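Local coordinates for membrane protein, putative (PDB 2QYB) that is of unsettled function but contributes the GAF domain of a larger membrane protein that may have phosphatase and transmembrane transport activity, at residues L37-R41 with A63-W67; R117-F123 with A153-K157. All coordinates share one frame; numbering follows the deposited sequence.

How the interactions relate
Both contacts lie in one GAF domain, one fastening a loop to the antiparallel sheet, the other setting a strand connection against helix 139-158. Interaction 1 ties a loop following strand 49-56 to strand 37-43; it does so through a guanidinium hydrogen-bonded to backbone carbonyls, and Phe129 of strand 124-130 lies beside it. Interaction 2 sits where strands 109-115 and 124-130 are joined, and works through a ring edge and a charged cluster. The centres of interactions 1 and 2 are about 18 Å apart and the nearest atoms of interactions 1 and 2 about 4 Å apart, without touching. Strand 37-43 is one link between them: Arg41 serves interaction 1, while its neighbour Leu42 packs on Phe123 and Val156 of interaction 2.

Interaction 1. Residues L37-R41 with A63-W67; sequences LAVIR and AGKDW
Arg41 reaches from the strand to the backbone of 63-67 and takes the carbonyl oxygen of Lys65 side-on with two nitrogens. Arg41 NE lies 2.9 Å from Lys65 O, almost in line with that C=O bond (167°). Arg41 NH2 lies 2.8 Å from Lys65 O, on a lone pair in the carbonyl plane. Both approaches keep the oxygen within 1° of the guanidinium plane. Arg41 NH2 also donates to Ala63 O at 3.1 Å, from above that carbonyl's plane. Three bonds to two oxygens thus fix the rotation of the guanidinium. The Trp67 ring turns an edge to it, Trp67 CD1 standing 3.5 Å from Arg41 NE with the planes 65° apart. Toward the start of the strand Leu37 CD2 makes an apolar contact with Ala63 CB at 3.8 Å, and between the two a methyl, Val39 CG2, lies beside the Ala63 oxygen that Arg41 NH2 binds. Further out, Leu49 and Val51 of strand 49-56 and Ser127 touch the Arg41 side chain, while Asp66 anchors the loop by a salt bridge to Arg50 and a hydrogen bond to Val51 N. The result is an arginine side chain hydrogen-bonded to two main-chain carbonyls of an irregular loop, fastening it over one face of the GAF-domain antiparallel sheet.

Interaction 2. Residues R117-F123 with A153-K157; sequences RKGEPPF and AQAVK
Arg117 opens the contact by crossing Lys157 at about a right angle, Arg117 CG 3.2 Å from Lys157 NZ. CG stands anti to the backbone N (chi1 -162°) and the chain bends at chi2 (73°), which carries Arg117 NE to 3.0 Å from Gln154 OE1, guanidinium and amide planes being 83° apart. Arg117 NE and Lys157 NZ, both donors, are 3.4 Å apart, a proximity of like charges. With an alanine here, lacking CG, CD and the guanidinium, Lys157 NZ and the end of its chain would probably be less confined. A type II turn from Arg117 to Glu120, closed by Glu120 N to Arg117 O, brings the Glu120 carboxylate round to Lys157: OE1 lies against its CD, and Glu120 OE2 makes a long salt bridge to Lys157 NZ at 3.9 Å, which probably offsets some of the positive charge. At the segment's end, Phe123 turns its ring edge to Ala153 O, with Phe123 CZ 3.3 Å from that oxygen. Phe123 CE2 makes apolar contact with Val156 CG1 at 3.5 Å. Val156 also packs on Leu18 of helix 10-32 and on Met12 of the second subunit. This is a loop containing a type II beta turn, joining adjacent antiparallel strands 109-115 and 124-130 and docked on the GAF domain's C-terminal helix.

Interaction 1. Residues L37-R41 with A63-W67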
ATOM      1  N   LEU A  37      10.040   3.465  10.302  1.00 33.88           N
ATOM      2  CA  LEU A  37       9.099   4.057   9.340  1.00 33.15           C
ATOM      3  C   LEU A  37       9.896   4.562   8.162  1.00 31.40           C
ATOM      4  O   LEU A  37      11.024   4.987   8.345  1.00 29.70           O
ATOM      5  CB  LEU A  37       8.286   5.186   9.985  1.00 32.76           C
ATOM      6  CG  LEU A  37       7.267   5.938   9.106  1.00 33.61           C
ATOM      7  CD1 LEU A  37       6.078   5.093   8.609  1.00 33.49           C
ATOM      8  CD2 LEU A  37       6.749   7.141   9.917  1.00 34.46           C
ATOM      9  N   ALA A  38       9.296   4.449   6.970  1.00 30.05           N
ATOM     10  CA  ALA A  38       9.873   4.892   5.720  1.00 29.10           C
ATOM     11  C   ALA A  38       8.731   5.432   4.877  1.00 28.70           C
ATOM     12  O   ALA A  38       7.686   4.821   4.806  1.00 28.21           O
ATOM     13  CB  ALA A  38      10.608   3.717   4.970  1.00 27.94           C
ATOM     14  N   VAL A  39       8.949   6.552   4.208  1.00 28.72           N
ATOM     15  CA  VAL A  39       7.921   7.172   3.389  1.00 29.15           C
ATOM     16  C   VAL A  39       8.575   7.566   2.054  1.00 29.36           C
ATOM     17  O   VAL A  39       9.694   8.041   2.043  1.00 30.30           O
ATOM     18  CB  VAL A  39       7.243   8.429   4.108  1.00 29.39           C
ATOM     19  CG1 VAL A  39       6.062   8.930   3.345  1.00 28.01           C
ATOM     20  CG2 VAL A  39       6.810   8.114   5.533  1.00 26.61           C
ATOM     21  N   ILE A  40       7.899   7.303   0.940  1.00 29.26           N
ATOM     22  CA  ILE A  40       8.237   7.917  -0.362  1.00 29.25           C
ATOM     23  C   ILE A  40       7.162   9.000  -0.673  1.00 29.47           C
ATOM     24  O   ILE A  40       5.971   8.728  -0.606  1.00 29.64           O
ATOM     25  CB  ILE A  40       8.268   6.873  -1.498  1.00 28.62           C
ATOM     26  CG1 ILE A  40       9.459   5.933  -1.332  1.00 29.10           C
ATOM     27  CG2 ILE A  40       8.300   7.539  -2.877  1.00 29.62           C
ATOM     28  CD1 ILE A  40       9.262   4.581  -2.007  1.00 27.10           C
ATOM     29  N   ARG A  41       7.606  10.210  -0.990  1.00 30.05           N
ATOM     30  CA  ARG A  41       6.755  11.233  -1.549  1.00 31.14           C
ATOM     31  C   ARG A  41       7.210  11.541  -2.978  1.00 31.88           C
ATOM     32  O   ARG A  41       8.415  11.542  -3.262  1.00 31.21           O
ATOM     33  CB  ARG A  41       6.814  12.519  -0.727  1.00 30.59           C
ATOM     34  CG  ARG A  41       6.349  12.333   0.677  1.00 31.69           C
ATOM     35  CD  ARG A  41       6.388  13.658   1.395  1.00 32.63           C
ATOM     36  NE  ARG A  41       5.699  13.592   2.683  1.00 34.30           N
ATOM     37  CZ  ARG A  41       6.194  13.012   3.781  1.00 34.49           C
ATOM     38  NH1 ARG A  41       7.378  12.402   3.778  1.00 34.67           N
ATOM     39  NH2 ARG A  41       5.492  13.011   4.898  1.00 34.68           N
ATOM     40  N   ALA A  63       5.162  12.350  10.905  1.00 46.68           N
ATOM     41  CA  ALA A  63       5.993  12.046   9.765  1.00 45.42           C
ATOM     42  C   ALA A  63       5.164  11.701   8.513  1.00 45.05           C
ATOM     43  O   ALA A  63       5.737  11.302   7.492  1.00 43.53           O
ATOM     44  CB  ALA A  63       6.942  10.893  10.133  1.00 45.01           C
ATOM     45  N   GLY A  64       3.843  11.918   8.545  1.00 44.76           N
ATOM     46  CA  GLY A  64       2.955  11.331   7.516  1.00 44.97           C
ATOM     47  C   GLY A  64       2.173  12.165   6.478  1.00 45.19           C
ATOM     48  O   GLY A  64       1.373  11.566   5.660  1.00 45.21           O
ATOM     49  N   LYS A  65       2.352  13.497   6.477  1.00 43.95           N
ATOM     50  CA  LYS A  65       1.498  14.360   5.635  1.00 44.07           C
ATOM     51  C   LYS A  65       2.082  14.691   4.248  1.00 44.32           C
ATOM     52  O   LYS A  65       3.216  14.411   3.960  1.00 43.41           O
ATOM     53  CB  LYS A  65       1.157  15.652   6.380  1.00 43.69           C
ATOM     54  CG  LYS A  65       0.384  15.401   7.673  1.00 44.26           C
ATOM     55  CD  LYS A  65       0.529  16.534   8.663  1.00 43.63           C
ATOM     56  CE  LYS A  65      -0.308  16.288   9.909  1.00 43.88           C
ATOM     57  NZ  LYS A  65      -0.994  17.535  10.384  1.00 44.05           N
ATOM     58  N   ASP A  66       1.283  15.330   3.407  1.00 45.17           N
ATOM     59  CA  ASP A  66       1.773  15.879   2.165  1.00 46.33           C
ATOM     60  C   ASP A  66       2.469  17.229   2.399  1.00 46.99           C
ATOM     61  O   ASP A  66       2.043  17.991   3.272  1.00 47.14           O
ATOM     62  CB  ASP A  66       0.598  16.013   1.193  1.00 46.39           C
ATOM     63  CG  ASP A  66       0.042  14.660   0.760  1.00 45.13           C
ATOM     64  OD1 ASP A  66       0.682  13.607   1.014  1.00 40.94           O
ATOM     65  OD2 ASP A  66      -1.043  14.667   0.159  1.00 43.74           O
ATOM     66  N   TRP A  67       3.542  17.516   1.650  1.00 47.71           N
ATOM     67  CA  TRP A  67       4.303  18.766   1.844  1.00 48.41           C
ATOM     68  C   TRP A  67       4.524  19.608   0.582  1.00 49.32           C
ATOM     69  O   TRP A  67       5.079  19.145  -0.436  1.00 48.22           O
ATOM     70  CB  TRP A  67       5.654  18.480   2.544  1.00 49.83           C
ATOM     71  CG  TRP A  67       5.408  17.985   3.933  1.00 51.66           C
ATOM     72  CD1 TRP A  67       5.225  16.692   4.312  1.00 52.54           C
ATOM     73  CD2 TRP A  67       5.196  18.783   5.113  1.00 52.50           C
ATOM     74  NE1 TRP A  67       4.955  16.622   5.643  1.00 53.17           N
ATOM     75  CE2 TRP A  67       4.944  17.888   6.173  1.00 52.86           C
ATOM     76  CE3 TRP A  67       5.222  20.164   5.376  1.00 52.80           C
ATOM     77  CZ2 TRP A  67       4.678  18.320   7.493  1.00 52.53           C
ATOM     78  CZ3 TRP A  67       4.990  20.600   6.705  1.00 52.96           C
ATOM     79  CH2 TRP A  67       4.715  19.672   7.742  1.00 51.98           C
TER

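Interaction 2. Residues R117-F123 with A153-K157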
ATOM      1  N   ARG A 117      17.055  10.974 -10.746  1.00 41.87           N
ATOM      2  CA  ARG A 117      18.004  10.401 -11.657  1.00 43.38           C
ATOM      3  C   ARG A 117      19.296  11.251 -11.600  1.00 43.15           C
ATOM      4  O   ARG A 117      19.252  12.470 -11.357  1.00 42.42           O
ATOM      5  CB  ARG A 117      17.378  10.372 -13.034  1.00 44.26           C
ATOM      6  CG  ARG A 117      18.044   9.461 -13.968  1.00 49.38           C
ATOM      7  CD  ARG A 117      17.769   7.995 -13.679  1.00 53.58           C
ATOM      8  NE  ARG A 117      18.371   7.172 -14.746  1.00 56.16           N
ATOM      9  CZ  ARG A 117      19.684   6.927 -14.893  1.00 57.35           C
ATOM     10  NH1 ARG A 117      20.582   7.431 -14.037  1.00 57.01           N
ATOM     11  NH2 ARG A 117      20.109   6.155 -15.906  1.00 57.10           N
ATOM     12  N   LYS A 118      20.441  10.581 -11.777  1.00 43.11           N
ATOM     13  CA  LYS A 118      21.763  11.236 -11.829  1.00 43.14           C
ATOM     14  C   LYS A 118      21.794  12.460 -12.753  1.00 42.85           C
ATOM     15  O   LYS A 118      21.565  12.334 -13.952  1.00 42.15           O
ATOM     16  CB  LYS A 118      22.832  10.238 -12.314  1.00 43.23           C
ATOM     17  CG  LYS A 118      24.279  10.738 -12.184  1.00 43.41           C
ATOM     18  CD  LYS A 118      25.330   9.598 -12.385  1.00 43.41           C
ATOM     19  CE  LYS A 118      25.933   9.533 -13.803  1.00 43.48           C
ATOM     20  NZ  LYS A 118      26.779   8.281 -14.020  1.00 42.82           N
ATOM     21  N   GLY A 119      22.094  13.629 -12.185  1.00 42.74           N
ATOM     22  CA  GLY A 119      22.187  14.881 -12.959  1.00 42.49           C
ATOM     23  C   GLY A 119      20.852  15.560 -13.263  1.00 42.47           C
ATOM     24  O   GLY A 119      20.794  16.480 -14.079  1.00 41.92           O
ATOM     25  N   GLU A 120      19.774  15.092 -12.626  1.00 42.24           N
ATOM     26  CA  GLU A 120      18.440  15.611 -12.884  1.00 42.21           C
ATOM     27  C   GLU A 120      17.784  16.072 -11.623  1.00 40.45           C
ATOM     28  O   GLU A 120      18.093  15.568 -10.567  1.00 40.07           O
ATOM     29  CB  GLU A 120      17.541  14.549 -13.497  1.00 42.27           C
ATOM     30  CG  GLU A 120      17.692  14.459 -14.971  1.00 44.47           C
ATOM     31  CD  GLU A 120      17.066  13.206 -15.530  1.00 44.65           C
ATOM     32  OE1 GLU A 120      15.954  12.843 -15.034  1.00 50.53           O
ATOM     33  OE2 GLU A 120      17.698  12.597 -16.431  1.00 45.25           O
ATOM     34  N   PRO A 121      16.834  17.008 -11.760  1.00 39.25           N
ATOM     35  CA  PRO A 121      16.201  17.562 -10.597  1.00 38.38           C
ATOM     36  C   PRO A 121      15.361  16.484  -9.911  1.00 37.46           C
ATOM     37  O   PRO A 121      14.738  15.681 -10.580  1.00 37.47           O
ATOM     38  CB  PRO A 121      15.325  18.711 -11.150  1.00 38.68           C
ATOM     39  CG  PRO A 121      15.538  18.754 -12.650  1.00 38.80           C
ATOM     40  CD  PRO A 121      16.297  17.547 -13.040  1.00 39.21           C
ATOM     41  N   PRO A 122      15.370  16.464  -8.581  1.00 36.63           N
ATOM     42  CA  PRO A 122      14.625  15.498  -7.828  1.00 36.83           C
ATOM     43  C   PRO A 122      13.146  15.623  -8.086  1.00 36.16           C
ATOM     44  O   PRO A 122      12.652  16.742  -8.310  1.00 36.15           O
ATOM     45  CB  PRO A 122      14.949  15.841  -6.362  1.00 36.65           C
ATOM     46  CG  PRO A 122      15.354  17.236  -6.373  1.00 37.22           C
ATOM     47  CD  PRO A 122      16.094  17.389  -7.694  1.00 37.57           C
ATOM     48  N   PHE A 123      12.482  14.473  -8.083  1.00 35.22           N
ATOM     49  CA  PHE A 123      11.041  14.425  -8.227  1.00 35.19           C
ATOM     50  C   PHE A 123      10.294  13.798  -7.043  1.00 33.82           C
ATOM     51  O   PHE A 123       9.073  13.591  -7.117  1.00 31.66           O
ATOM     52  CB  PHE A 123      10.638  13.784  -9.559  1.00 36.59           C
ATOM     53  CG  PHE A 123      11.200  12.414  -9.800  1.00 38.31           C
ATOM     54  CD1 PHE A 123      12.184  12.220 -10.766  1.00 41.16           C
ATOM     55  CD2 PHE A 123      10.706  11.322  -9.142  1.00 39.81           C
ATOM     56  CE1 PHE A 123      12.686  10.962 -11.029  1.00 40.60           C
ATOM     57  CE2 PHE A 123      11.209  10.062  -9.410  1.00 40.67           C
ATOM     58  CZ  PHE A 123      12.194   9.890 -10.340  1.00 39.67           C
ATOM     59  N   ALA A 153      14.046   6.199  -8.270  1.00 34.62           N
ATOM     60  CA  ALA A 153      14.009   7.216  -9.326  1.00 35.58           C
ATOM     61  C   ALA A 153      13.890   6.568 -10.722  1.00 36.73           C
ATOM     62  O   ALA A 153      13.111   7.016 -11.617  1.00 35.94           O
ATOM     63  CB  ALA A 153      15.240   8.114  -9.258  1.00 34.73           C
ATOM     64  N   GLN A 154      14.648   5.497 -10.900  1.00 37.73           N
ATOM     65  CA  GLN A 154      14.616   4.821 -12.168  1.00 39.08           C
ATOM     66  C   GLN A 154      13.233   4.267 -12.472  1.00 39.46           C
ATOM     67  O   GLN A 154      12.710   4.462 -13.585  1.00 39.55           O
ATOM     68  CB  GLN A 154      15.635   3.698 -12.210  1.00 39.40           C
ATOM     69  CG  GLN A 154      15.793   3.122 -13.584  1.00 41.70           C
ATOM     70  CD  GLN A 154      16.216   4.173 -14.591  1.00 44.33           C
ATOM     71  OE1 GLN A 154      17.413   4.325 -14.857  1.00 46.75           O
ATOM     72  NE2 GLN A 154      15.242   4.924 -15.142  1.00 43.59           N
ATOM     73  N   ALA A 155      12.654   3.583 -11.479  1.00 39.66           N
ATOM     74  CA  ALA A 155      11.360   2.921 -11.634  1.00 39.58           C
ATOM     75  C   ALA A 155      10.242   3.921 -11.948  1.00 40.41           C
ATOM     76  O   ALA A 155       9.348   3.630 -12.742  1.00 41.01           O
ATOM     77  CB  ALA A 155      11.040   2.128 -10.392  1.00 38.56           C
ATOM     78  N   VAL A 156      10.274   5.097 -11.321  1.00 41.18           N
ATOM     79  CA  VAL A 156       9.259   6.136 -11.580  1.00 41.63           C
ATOM     80  C   VAL A 156       9.331   6.638 -13.030  1.00 42.49           C
ATOM     81  O   VAL A 156       8.323   6.645 -13.767  1.00 42.67           O
ATOM     82  CB  VAL A 156       9.433   7.328 -10.618  1.00 41.37           C
ATOM     83  CG1 VAL A 156       8.574   8.500 -11.045  1.00 41.42           C
ATOM     84  CG2 VAL A 156       9.095   6.900  -9.185  1.00 41.73           C
ATOM     85  N   LYS A 157      10.528   7.073 -13.416  1.00 43.35           N
ATOM     86  CA  LYS A 157      10.815   7.482 -14.778  1.00 44.07           C
ATOM     87  C   LYS A 157      10.337   6.446 -15.811  1.00 44.75           C
ATOM     88  O   LYS A 157       9.762   6.832 -16.833  1.00 44.28           O
ATOM     89  CB  LYS A 157      12.311   7.795 -14.950  1.00 44.21           C
ATOM     90  CG  LYS A 157      12.624   9.315 -15.031  1.00 44.98           C
ATOM     91  CD  LYS A 157      14.156   9.636 -15.192  1.00 45.32           C
ATOM     92  CE  LYS A 157      14.716   9.446 -16.614  1.00 44.45           C
ATOM     93  NZ  LYS A 157      16.129   9.060 -16.514  1.00 42.74           N
TER